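PDB 3KQF: enoyl-CoA hydratase/isomerase family protein from Bacillus anthracis, which probably catalyses the reversible hydration of 2-enoyl-CoA thioesters to 3-hydroxyacyl-CoA. Local coordinates for residues N25-A30 with T60-K65; R153-R156 with R162-E165; T169-S174 with K179-V184. One frame throughout, in Å; residues are numbered along the deposited sequence.

Contact 1: N25-A30 with T60-K65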
ATOM      1  N   ASN A  25     -13.484 -24.980 -15.876  1.00 20.41           N
ATOM      2  CA  ASN A  25     -13.445 -26.393 -16.249  1.00 21.25           C
ATOM      3  C   ASN A  25     -12.999 -26.684 -17.685  1.00 20.36           C
ATOM      4  O   ASN A  25     -13.760 -27.226 -18.493  1.00 20.23           O
ATOM      5  CB  ASN A  25     -14.832 -27.009 -16.008  1.00 21.71           C
ATOM      6  CG  ASN A  25     -14.821 -28.526 -16.065  1.00 25.56           C
ATOM      7  OD1 ASN A  25     -13.820 -29.170 -15.733  1.00 27.49           O
ATOM      8  ND2 ASN A  25     -15.954 -29.114 -16.464  1.00 30.07           N
ATOM      9  N   ARG A  26     -11.752 -26.334 -17.973  1.00 18.12           N
ATOM     10  CA  ARG A  26     -11.131 -26.587 -19.250  1.00 18.83           C
ATOM     11  C   ARG A  26      -9.718 -27.089 -18.961  1.00 18.28           C
ATOM     12  O   ARG A  26      -8.747 -26.494 -19.410  1.00 17.28           O
ATOM     13  CB  ARG A  26     -11.071 -25.315 -20.091  1.00 18.60           C
ATOM     14  CG  ARG A  26     -12.400 -24.669 -20.410  1.00 18.26           C
ATOM     15  CD  ARG A  26     -12.149 -23.566 -21.443  1.00 17.98           C
ATOM     16  NE  ARG A  26     -11.807 -24.137 -22.743  1.00 19.69           N
ATOM     17  CZ  ARG A  26     -11.029 -23.567 -23.658  1.00 19.76           C
ATOM     18  NH1 ARG A  26     -10.414 -22.405 -23.413  1.00 20.91           N
ATOM     19  NH2 ARG A  26     -10.811 -24.196 -24.811  1.00 20.14           N
ATOM     20  N   GLU A  27      -9.610 -28.183 -18.205  1.00 19.05           N
ATOM     21  CA  GLU A  27      -8.291 -28.728 -17.815  1.00 19.78           C
ATOM     22  C   GLU A  27      -7.311 -28.943 -18.966  1.00 20.05           C
ATOM     23  O   GLU A  27      -6.132 -28.592 -18.838  1.00 18.10           O
ATOM     24  CB  GLU A  27      -8.413 -30.044 -17.029  1.00 21.33           C
ATOM     25  CG  GLU A  27      -9.067 -29.932 -15.686  1.00 21.79           C
ATOM     26  CD  GLU A  27      -9.074 -31.266 -14.930  1.00 24.39           C
ATOM     27  OE1 GLU A  27      -8.077 -32.026 -15.007  1.00 21.55           O
ATOM     28  OE2 GLU A  27     -10.078 -31.538 -14.246  1.00 28.25           O
ATOM     29  N   ARG A  28      -7.783 -29.534 -20.071  1.00 20.53           N
ATOM     30  CA  ARG A  28      -6.928 -29.786 -21.248  1.00 21.88           C
ATOM     31  C   ARG A  28      -6.310 -28.510 -21.792  1.00 20.70           C
ATOM     32  O   ARG A  28      -5.239 -28.542 -22.408  1.00 21.75           O
ATOM     33  CB  ARG A  28      -7.709 -30.418 -22.414  1.00 22.03           C
ATOM     34  CG  ARG A  28      -8.220 -31.816 -22.210  1.00 27.03           C
ATOM     35  CD  ARG A  28      -8.899 -32.325 -23.494  1.00 30.78           C
ATOM     36  NE  ARG A  28      -7.957 -32.552 -24.600  1.00 33.38           N
ATOM     37  CZ  ARG A  28      -8.306 -32.979 -25.818  1.00 36.32           C
ATOM     38  NH1 ARG A  28      -9.581 -33.208 -26.116  1.00 38.16           N
ATOM     39  NH2 ARG A  28      -7.377 -33.168 -26.753  1.00 33.99           N
ATOM     40  N   GLN A  29      -7.014 -27.399 -21.606  1.00 20.18           N
ATOM     41  CA  GLN A  29      -6.560 -26.104 -22.098  1.00 19.51           C
ATOM     42  C   GLN A  29      -5.983 -25.211 -20.975  1.00 19.32           C
ATOM     43  O   GLN A  29      -5.891 -23.998 -21.130  1.00 18.47           O
ATOM     44  CB  GLN A  29      -7.718 -25.397 -22.822  1.00 20.49           C
ATOM     45  CG  GLN A  29      -8.297 -26.146 -24.070  1.00 20.78           C
ATOM     46  CD  GLN A  29      -9.374 -27.210 -23.774  1.00 26.02           C
ATOM     47  OE1 GLN A  29      -9.810 -27.401 -22.632  1.00 28.49           O
ATOM     48  NE2 GLN A  29      -9.819 -27.896 -24.829  1.00 27.25           N
ATOM     49  N   ALA A  30      -5.590 -25.815 -19.848  1.00 18.54           N
ATOM     50  CA  ALA A  30      -5.030 -25.059 -18.705  1.00 18.40           C
ATOM     51  C   ALA A  30      -6.010 -23.988 -18.194  1.00 17.55           C
ATOM     52  O   ALA A  30      -5.612 -22.934 -17.682  1.00 17.94           O
ATOM     53  CB  ALA A  30      -3.672 -24.445 -19.075  1.00 18.59           C
ATOM     54  N   THR A  60     -12.243 -21.010  -8.421  1.00 15.99           N
ATOM     55  CA  THR A  60     -11.076 -21.893  -8.546  1.00 16.06           C
ATOM     56  C   THR A  60     -11.005 -22.531  -9.934  1.00 17.19           C
ATOM     57  O   THR A  60     -11.855 -22.272 -10.791  1.00 18.63           O
ATOM     58  CB  THR A  60     -11.113 -22.982  -7.426  1.00 15.38           C
ATOM     59  OG1 THR A  60      -9.830 -23.601  -7.275  1.00 16.74           O
ATOM     60  CG2 THR A  60     -12.186 -24.060  -7.709  1.00 15.99           C
ATOM     61  N   GLY A  61      -9.943 -23.300 -10.167  1.00 18.55           N
ATOM     62  CA  GLY A  61      -9.762 -24.038 -11.402  1.00 18.61           C
ATOM     63  C   GLY A  61      -9.831 -25.542 -11.177  1.00 19.32           C
ATOM     64  O   GLY A  61      -9.558 -26.049 -10.072  1.00 18.78           O
ATOM     65  N   ALA A  62     -10.219 -26.271 -12.221  1.00 19.79           N
ATOM     66  CA  ALA A  62     -10.277 -27.723 -12.153  1.00 20.75           C
ATOM     67  C   ALA A  62      -8.866 -28.271 -12.274  1.00 19.91           C
ATOM     68  O   ALA A  62      -8.025 -27.671 -12.935  1.00 19.80           O
ATOM     69  CB  ALA A  62     -11.149 -28.279 -13.276  1.00 20.58           C
ATOM     70  N   GLY A  63      -8.611 -29.400 -11.624  1.00 20.36           N
ATOM     71  CA  GLY A  63      -7.315 -30.063 -11.702  1.00 20.50           C
ATOM     72  C   GLY A  63      -6.300 -29.556 -10.704  1.00 20.87           C
ATOM     73  O   GLY A  63      -6.632 -28.783  -9.802  1.00 21.61           O
ATOM     74  N   GLU A  64      -5.053 -29.993 -10.873  1.00 21.19           N
ATOM     75  CA  GLU A  64      -3.991 -29.618  -9.956  1.00 22.31           C
ATOM     76  C   GLU A  64      -2.825 -28.920 -10.659  1.00 21.45           C
ATOM     77  O   GLU A  64      -1.765 -28.736 -10.057  1.00 21.95           O
ATOM     78  CB  GLU A  64      -3.481 -30.862  -9.218  1.00 23.64           C
ATOM     79  CG  GLU A  64      -4.593 -31.875  -8.860  1.00 28.97           C
ATOM     80  CD  GLU A  64      -5.762 -31.246  -8.116  1.00 33.68           C
ATOM     81  OE1 GLU A  64      -5.533 -30.294  -7.338  1.00 44.09           O
ATOM     82  OE2 GLU A  64      -6.915 -31.701  -8.309  1.00 34.18           O
ATOM     83  N   LYS A  65      -3.007 -28.515 -11.915  1.00 21.30           N
ATOM     84  CA  LYS A  65      -1.934 -27.831 -12.641  1.00 20.34           C
ATOM     85  C   LYS A  65      -2.203 -26.358 -12.941  1.00 18.37           C
ATOM     86  O   LYS A  65      -1.271 -25.556 -12.963  1.00 16.80           O
ATOM     87  CB  LYS A  65      -1.584 -28.562 -13.952  1.00 22.43           C
ATOM     88  CG  LYS A  65      -0.893 -29.925 -13.724  1.00 26.05           C
ATOM     89  CD  LYS A  65      -0.296 -30.506 -15.010  1.00 30.40           C
ATOM     90  CE  LYS A  65       0.537 -31.757 -14.710  1.00 33.21           C
ATOM     91  NZ  LYS A  65       1.125 -32.401 -15.926  1.00 36.96           N
TER
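Glu27 reaches over Ala62 and Gly63 with the whole outer half of its side chain. Its CG rests 3.6 Å from the CB of Ala62, while its OE2 comes to 3.6 Å from that same methyl, so one alanine carbon sits under both the aliphatic and the carboxylate part of the glutamate. Beyond CG the chain is extended (chi2 -176°), and this carries the carboxylate past Ala62 to the backbone of Gly63. There Glu27 CD lies 3.8 Å from Gly63 N; the nearer oxygen, OE2, at 3.7 Å from that nitrogen, makes no hydrogen bond with it. Gly63 itself has positive phi (86°) in a conformation that calls for glycine. Asn25 adds a smaller touch, its OD1 lying 3.7 Å from Ala62 CB. With CG anti to the backbone N (chi1 -167°), the amide oxygen is brought to the alanine methyl.

This is a contact by van der Waals touch, at the surface, with no direct hydrogen bond between 25-30 and 60-65. The base from which Glu27 extends is a short 3-10 turn, in which Ala30 N donates to Glu27 O at 3.0 Å. Asn31 bridges the two loops: its OD1 accepts from Arg26 N and its ND2 donates to Ala62 O. Around them, segment 25-30 leaves strand 19-24 on the way to helix 35-49. Segment 60-65 leaves the neighbouring parallel strand 56-61, and backbone bonds from Thr60 and Ala62 to Leu24 continue the strand pairing up to the point where the chains turn off.

Contact 2: R153-R156 with R162-E165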
ATOM      1  N   ARG A 153      -5.232  -3.075 -10.592  1.00 12.99           N
ATOM      2  CA  ARG A 153      -5.447  -3.818  -9.349  1.00 13.14           C
ATOM      3  C   ARG A 153      -4.156  -4.298  -8.678  1.00 14.27           C
ATOM      4  O   ARG A 153      -4.092  -4.370  -7.451  1.00 13.99           O
ATOM      5  CB  ARG A 153      -6.410  -5.002  -9.563  1.00 13.58           C
ATOM      6  CG  ARG A 153      -7.804  -4.564 -10.079  1.00 14.24           C
ATOM      7  CD  ARG A 153      -8.819  -5.707 -10.082  1.00 16.27           C
ATOM      8  NE  ARG A 153     -10.128  -5.255 -10.533  1.00 17.18           N
ATOM      9  CZ  ARG A 153     -10.570  -5.315 -11.791  1.00 17.90           C
ATOM     10  NH1 ARG A 153      -9.824  -5.832 -12.756  1.00 18.65           N
ATOM     11  NH2 ARG A 153     -11.777  -4.838 -12.091  1.00 19.99           N
ATOM     12  N   LEU A 154      -3.115  -4.597  -9.457  1.00 14.03           N
ATOM     13  CA  LEU A 154      -1.884  -5.085  -8.851  1.00 13.98           C
ATOM     14  C   LEU A 154      -1.185  -3.993  -8.013  1.00 14.49           C
ATOM     15  O   LEU A 154      -0.854  -4.241  -6.869  1.00 14.19           O
ATOM     16  CB  LEU A 154      -0.919  -5.668  -9.896  1.00 14.90           C
ATOM     17  CG  LEU A 154       0.281  -6.425  -9.312  1.00 14.92           C
ATOM     18  CD1 LEU A 154      -0.127  -7.649  -8.462  1.00 12.94           C
ATOM     19  CD2 LEU A 154       1.239  -6.855 -10.400  1.00 17.48           C
ATOM     20  N   PRO A 155      -0.964  -2.788  -8.575  1.00 13.53           N
ATOM     21  CA  PRO A 155      -0.285  -1.810  -7.698  1.00 14.06           C
ATOM     22  C   PRO A 155      -1.128  -1.380  -6.515  1.00 12.47           C
ATOM     23  O   PRO A 155      -0.585  -1.001  -5.474  1.00 13.12           O
ATOM     24  CB  PRO A 155      -0.003  -0.610  -8.624  1.00 12.88           C
ATOM     25  CG  PRO A 155      -0.932  -0.776  -9.773  1.00 16.71           C
ATOM     26  CD  PRO A 155      -1.142  -2.273  -9.938  1.00 14.03           C
ATOM     27  N   ARG A 156      -2.449  -1.428  -6.664  1.00 14.22           N
ATOM     28  CA  ARG A 156      -3.320  -1.070  -5.580  1.00 14.61           C
ATOM     29  C   ARG A 156      -3.174  -2.070  -4.433  1.00 14.12           C
ATOM     30  O   ARG A 156      -3.192  -1.674  -3.264  1.00 16.89           O
ATOM     31  CB  ARG A 156      -4.775  -0.946  -6.035  1.00 14.85           C
ATOM     32  CG  ARG A 156      -5.033   0.356  -6.761  1.00 15.94           C
ATOM     33  CD  ARG A 156      -6.411   0.433  -7.318  1.00 13.40           C
ATOM     34  NE  ARG A 156      -6.686   1.776  -7.854  1.00 15.12           N
ATOM     35  CZ  ARG A 156      -6.220   2.244  -9.007  1.00 16.72           C
ATOM     36  NH1 ARG A 156      -5.457   1.502  -9.801  1.00 17.00           N
ATOM     37  NH2 ARG A 156      -6.534   3.473  -9.390  1.00 17.19           N
ATOM     38  N   ARG A 162       6.663  -2.866  -6.594  1.00 14.04           N
ATOM     39  CA  ARG A 162       6.586  -4.281  -6.864  1.00 14.91           C
ATOM     40  C   ARG A 162       5.727  -4.594  -8.091  1.00 14.02           C
ATOM     41  O   ARG A 162       6.068  -5.467  -8.899  1.00 14.23           O
ATOM     42  CB  ARG A 162       6.057  -5.025  -5.629  1.00 14.73           C
ATOM     43  CG  ARG A 162       5.979  -6.522  -5.825  1.00 17.29           C
ATOM     44  CD  ARG A 162       7.357  -7.134  -5.995  1.00 16.61           C
ATOM     45  NE  ARG A 162       8.155  -6.972  -4.783  1.00 17.60           N
ATOM     46  CZ  ARG A 162       9.460  -7.198  -4.697  1.00 18.57           C
ATOM     47  NH1 ARG A 162      10.167  -7.524  -5.774  1.00 15.55           N
ATOM     48  NH2 ARG A 162      10.076  -7.043  -3.528  1.00 17.17           N
ATOM     49  N   ALA A 163       4.603  -3.902  -8.235  1.00 14.25           N
ATOM     50  CA  ALA A 163       3.747  -4.093  -9.403  1.00 14.42           C
ATOM     51  C   ALA A 163       4.507  -3.790 -10.689  1.00 14.15           C
ATOM     52  O   ALA A 163       4.330  -4.477 -11.684  1.00 14.13           O
ATOM     53  CB  ALA A 163       2.503  -3.204  -9.314  1.00 14.06           C
ATOM     54  N   LYS A 164       5.321  -2.735 -10.670  1.00 15.25           N
ATOM     55  CA  LYS A 164       6.088  -2.341 -11.844  1.00 14.35           C
ATOM     56  C   LYS A 164       7.141  -3.382 -12.207  1.00 13.98           C
ATOM     57  O   LYS A 164       7.258  -3.762 -13.370  1.00 13.11           O
ATOM     58  CB  LYS A 164       6.739  -0.968 -11.640  1.00 14.82           C
ATOM     59  CG  LYS A 164       5.778   0.184 -11.837  1.00 15.85           C
ATOM     60  CD  LYS A 164       6.437   1.526 -11.571  1.00 13.03           C
ATOM     61  CE  LYS A 164       5.540   2.658 -12.114  1.00 15.37           C
ATOM     62  NZ  LYS A 164       6.182   3.992 -12.013  1.00 16.95           N
ATOM     63  N   GLU A 165       7.903  -3.863 -11.235  1.00 13.80           N
ATOM     64  CA  GLU A 165       8.948  -4.850 -11.582  1.00 14.24           C
ATOM     65  C   GLU A 165       8.285  -6.120 -12.146  1.00 14.08           C
ATOM     66  O   GLU A 165       8.766  -6.697 -13.089  1.00 14.22           O
ATOM     67  CB  GLU A 165       9.915  -5.148 -10.425  1.00 16.43           C
ATOM     68  CG  GLU A 165       9.413  -5.913  -9.227  1.00 18.26           C
ATOM     69  CD  GLU A 165       9.527  -7.430  -9.344  1.00 19.09           C
ATOM     70  OE1 GLU A 165       9.318  -8.104  -8.315  1.00 17.86           O
ATOM     71  OE2 GLU A 165       9.873  -7.955 -10.424  1.00 18.51           O
TER
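An apolar helix-to-helix contact joins helices 150-158 and 160-169, which are separated by a single residue. Ala163 is its centre: the methyl points at the other helix and settles against the backbone of Pro155, with Ala163 CB 3.5 Å from Pro155 CA. The proline ring joins in through its CB, 3.7 Å from that methyl. Because Pro155 has no N-H to give to the turn before, helix 150-158 is kinked here, at the same place where the alanine fits in.

Leu154 comes in beside the proline. With CG anti to the backbone N (chi1 -170°), its branch point lies 3.9 Å from Ala163 CB and its CD2 extends along to Ala163 CA.

On helix 160-169 itself, Arg162 NH1 forms a salt bridge to Glu165 OE1 at 2.7 Å, close to the guanidinium plane but meeting the carboxylate 34° out of its own plane, on the anti side. The same OE1 also takes a salt bridge from Arg171 NH2. In the second subunit, Ile223 packs onto Pro155 and Asp125 pairs with Lys164. Within the chain, helix 150-158 meets helix 116-123 through Arg153 and Leu154 on Leu122, and both helices of the contact also touch the second subunit.

Contact 3: T169-S174 with K179-V184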
ATOM      1  N   THR A 169       8.915  -6.978 -16.154  1.00 14.27           N
ATOM      2  CA  THR A 169       9.693  -8.169 -16.437  1.00 15.90           C
ATOM      3  C   THR A 169       8.817  -9.284 -16.976  1.00 16.30           C
ATOM      4  O   THR A 169       9.295 -10.125 -17.734  1.00 14.72           O
ATOM      5  CB  THR A 169      10.394  -8.724 -15.187  1.00 14.61           C
ATOM      6  OG1 THR A 169       9.419  -9.061 -14.212  1.00 16.63           O
ATOM      7  CG2 THR A 169      11.400  -7.697 -14.613  1.00 15.83           C
ATOM      8  N   GLY A 170       7.549  -9.297 -16.556  1.00 16.60           N
ATOM      9  CA  GLY A 170       6.598 -10.359 -16.922  1.00 16.50           C
ATOM     10  C   GLY A 170       7.002 -11.689 -16.309  1.00 17.15           C
ATOM     11  O   GLY A 170       6.636 -12.747 -16.811  1.00 17.59           O
ATOM     12  N   ARG A 171       7.752 -11.633 -15.212  1.00 16.71           N
ATOM     13  CA  ARG A 171       8.273 -12.847 -14.585  1.00 17.34           C
ATOM     14  C   ARG A 171       7.252 -13.621 -13.768  1.00 16.44           C
ATOM     15  O   ARG A 171       6.288 -13.050 -13.250  1.00 17.60           O
ATOM     16  CB  ARG A 171       9.504 -12.530 -13.736  1.00 17.74           C
ATOM     17  CG  ARG A 171       9.215 -11.828 -12.401  1.00 16.87           C
ATOM     18  CD  ARG A 171      10.478 -11.300 -11.749  1.00 19.47           C
ATOM     19  NE  ARG A 171      10.208 -10.702 -10.445  1.00 15.18           N
ATOM     20  CZ  ARG A 171      10.292 -11.350  -9.280  1.00 14.06           C
ATOM     21  NH1 ARG A 171      10.695 -12.617  -9.227  1.00 17.43           N
ATOM     22  NH2 ARG A 171       9.984 -10.719  -8.150  1.00 17.46           N
ATOM     23  N   ARG A 172       7.470 -14.933 -13.666  1.00 17.28           N
ATOM     24  CA  ARG A 172       6.598 -15.795 -12.885  1.00 17.83           C
ATOM     25  C   ARG A 172       7.177 -15.898 -11.476  1.00 17.29           C
ATOM     26  O   ARG A 172       8.401 -16.017 -11.300  1.00 14.55           O
ATOM     27  CB  ARG A 172       6.513 -17.213 -13.451  1.00 19.74           C
ATOM     28  CG  ARG A 172       6.021 -17.357 -14.854  1.00 20.60           C
ATOM     29  CD  ARG A 172       5.896 -18.857 -15.135  1.00 24.95           C
ATOM     30  NE  ARG A 172       5.404 -19.158 -16.469  1.00 29.86           N
ATOM     31  CZ  ARG A 172       4.942 -20.350 -16.845  1.00 27.29           C
ATOM     32  NH1 ARG A 172       4.855 -21.345 -15.980  1.00 27.64           N
ATOM     33  NH2 ARG A 172       4.519 -20.531 -18.081  1.00 33.15           N
ATOM     34  N   ILE A 173       6.293 -15.895 -10.482  1.00 15.61           N
ATOM     35  CA  ILE A 173       6.709 -15.980  -9.093  1.00 15.24           C
ATOM     36  C   ILE A 173       5.981 -17.132  -8.388  1.00 15.79           C
ATOM     37  O   ILE A 173       4.885 -17.531  -8.799  1.00 16.53           O
ATOM     38  CB  ILE A 173       6.476 -14.644  -8.383  1.00 15.52           C
ATOM     39  CG1 ILE A 173       4.970 -14.344  -8.255  1.00 15.77           C
ATOM     40  CG2 ILE A 173       7.196 -13.491  -9.162  1.00 16.41           C
ATOM     41  CD1 ILE A 173       4.672 -13.078  -7.472  1.00 18.82           C
ATOM     42  N   SER A 174       6.610 -17.689  -7.359  1.00 15.40           N
ATOM     43  CA  SER A 174       6.034 -18.793  -6.602  1.00 15.95           C
ATOM     44  C   SER A 174       4.947 -18.286  -5.675  1.00 16.57           C
ATOM     45  O   SER A 174       4.849 -17.107  -5.415  1.00 13.57           O
ATOM     46  CB  SER A 174       7.091 -19.456  -5.743  1.00 15.87           C
ATOM     47  OG  SER A 174       7.548 -18.567  -4.731  1.00 14.22           O
ATOM     48  N   LYS A 179       3.089 -14.527  -1.441  1.00 14.17           N
ATOM     49  CA  LYS A 179       2.698 -14.278  -0.050  1.00 15.75           C
ATOM     50  C   LYS A 179       3.574 -13.190   0.569  1.00 15.36           C
ATOM     51  O   LYS A 179       3.071 -12.301   1.241  1.00 17.31           O
ATOM     52  CB  LYS A 179       2.776 -15.530   0.814  1.00 16.85           C
ATOM     53  CG  LYS A 179       1.952 -15.360   2.096  1.00 21.75           C
ATOM     54  CD  LYS A 179       2.222 -16.391   3.146  1.00 28.87           C
ATOM     55  CE  LYS A 179       1.236 -16.188   4.303  1.00 31.57           C
ATOM     56  NZ  LYS A 179       1.056 -14.730   4.637  1.00 32.51           N
ATOM     57  N   GLU A 180       4.879 -13.265   0.327  1.00 15.09           N
ATOM     58  CA  GLU A 180       5.820 -12.270   0.834  1.00 17.04           C
ATOM     59  C   GLU A 180       5.472 -10.865   0.319  1.00 17.18           C
ATOM     60  O   GLU A 180       5.571  -9.884   1.067  1.00 16.68           O
ATOM     61  CB  GLU A 180       7.242 -12.664   0.399  1.00 17.48           C
ATOM     62  CG  GLU A 180       8.356 -11.733   0.846  1.00 23.14           C
ATOM     63  CD  GLU A 180       9.755 -12.271   0.485  1.00 31.86           C
ATOM     64  OE1 GLU A 180       9.854 -13.277  -0.257  1.00 37.48           O
ATOM     65  OE2 GLU A 180      10.760 -11.685   0.946  1.00 37.24           O
ATOM     66  N   TYR A 181       5.027 -10.772  -0.930  1.00 15.96           N
ATOM     67  CA  TYR A 181       4.725  -9.460  -1.518  1.00 15.66           C
ATOM     68  C   TYR A 181       3.335  -8.926  -1.176  1.00 17.04           C
ATOM     69  O   TYR A 181       3.026  -7.762  -1.469  1.00 16.79           O
ATOM     70  CB  TYR A 181       4.853  -9.481  -3.027  1.00 17.40           C
ATOM     71  CG  TYR A 181       6.150 -10.036  -3.594  1.00 14.80           C
ATOM     72  CD1 TYR A 181       7.357  -9.875  -2.940  1.00 18.95           C
ATOM     73  CD2 TYR A 181       6.160 -10.630  -4.853  1.00 17.52           C
ATOM     74  CE1 TYR A 181       8.545 -10.361  -3.494  1.00 17.42           C
ATOM     75  CE2 TYR A 181       7.350 -11.115  -5.418  1.00 18.44           C
ATOM     76  CZ  TYR A 181       8.524 -10.979  -4.739  1.00 17.52           C
ATOM     77  OH  TYR A 181       9.701 -11.467  -5.309  1.00 23.56           O
ATOM     78  N   GLY A 182       2.502  -9.778  -0.588  1.00 16.79           N
ATOM     79  CA  GLY A 182       1.123  -9.397  -0.239  1.00 17.40           C
ATOM     80  C   GLY A 182       0.112  -9.620  -1.358  1.00 16.36           C
ATOM     81  O   GLY A 182      -1.044  -9.137  -1.279  1.00 16.21           O
ATOM     82  N   LEU A 183       0.519 -10.366  -2.389  1.00 15.73           N
ATOM     83  CA  LEU A 183      -0.340 -10.692  -3.530  1.00 16.04           C
ATOM     84  C   LEU A 183      -1.347 -11.780  -3.147  1.00 14.84           C
ATOM     85  O   LEU A 183      -2.466 -11.767  -3.631  1.00 16.06           O
ATOM     86  CB  LEU A 183       0.494 -11.111  -4.759  1.00 15.51           C
ATOM     87  CG  LEU A 183      -0.251 -11.589  -6.010  1.00 17.50           C
ATOM     88  CD1 LEU A 183      -1.242 -10.522  -6.588  1.00 18.27           C
ATOM     89  CD2 LEU A 183       0.772 -12.000  -7.062  1.00 21.51           C
ATOM     90  N   VAL A 184      -0.936 -12.756  -2.325  1.00 15.81           N
ATOM     91  CA  VAL A 184      -1.888 -13.766  -1.835  1.00 16.17           C
ATOM     92  C   VAL A 184      -1.894 -13.674  -0.301  1.00 15.77           C
ATOM     93  O   VAL A 184      -0.863 -13.364   0.330  1.00 15.66           O
ATOM     94  CB  VAL A 184      -1.613 -15.191  -2.340  1.00 16.75           C
ATOM     95  CG1 VAL A 184      -1.602 -15.203  -3.887  1.00 16.65           C
ATOM     96  CG2 VAL A 184      -0.329 -15.752  -1.742  1.00 17.38           C
TER
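The contact bridges helix 175-181, from the strand residues just before it to the Schellman turn that ends it. Arg171 NH2 donates to Tyr181 OH at 3.0 Å with an N-H...O angle of 155°, the hydroxyl lying in the guanidinium plane. The two side chains come from opposite directions, their flat groups turned 69° apart. The stronger partner of that same NH2 is the carboxylate of Glu165, in a salt bridge, so the tyrosine hydroxyl serves as a second acceptor for an already anchored arginine.

Ile173 touches both partners of this bond. Its CG2 sits 3.6 Å above one face of the Arg171 guanidinium, off toward the rim. The other branch, whose CG1 is set between the backbone N and the carbonyl carbon (chi1 67°), brings CD1 to the edge of the tyrosine ring, 3.9 Å from Tyr181 CD2. Ile173 CD1 also meets Leu183 CD2 at 4.1 Å, and Leu183 in turn packs on helix 150-158. The Tyr181 ring is further engaged by a cation-pi contact with Arg162.

Three helix boundaries frame the contact. Thr169 OG1 accepts from Arg171 N in an ST turn at the C-terminal end of helix 160-169, where Gly170 leaves the helix with positive phi; Ser174 is the N-cap of helix 175-181, and Gly182, also with positive phi, closes that helix in a Schellman motif.

Contacts 2 and 3 are neighbours, with centres about 10 Å apart, and share helix 160-169 and its surroundings: a salt bridge and leucine-on-leucine packing join one to the other. Contact 1 stands apart, its centre about 26 Å from that of contact 2 and about 21 Å from that of contact 3, at the C-terminal ends of strands 19-24 and 56-61. The chemistry follows the place: contact 2 is buried and purely apolar across its helices, contact 3 is partly buried and adds a charged-polar bond to apolar packing, while contact 1 is a surface touch of a glutamate on small residues. The second subunit reaches contacts 2 and 3, whereas no other subunit touches contact 1.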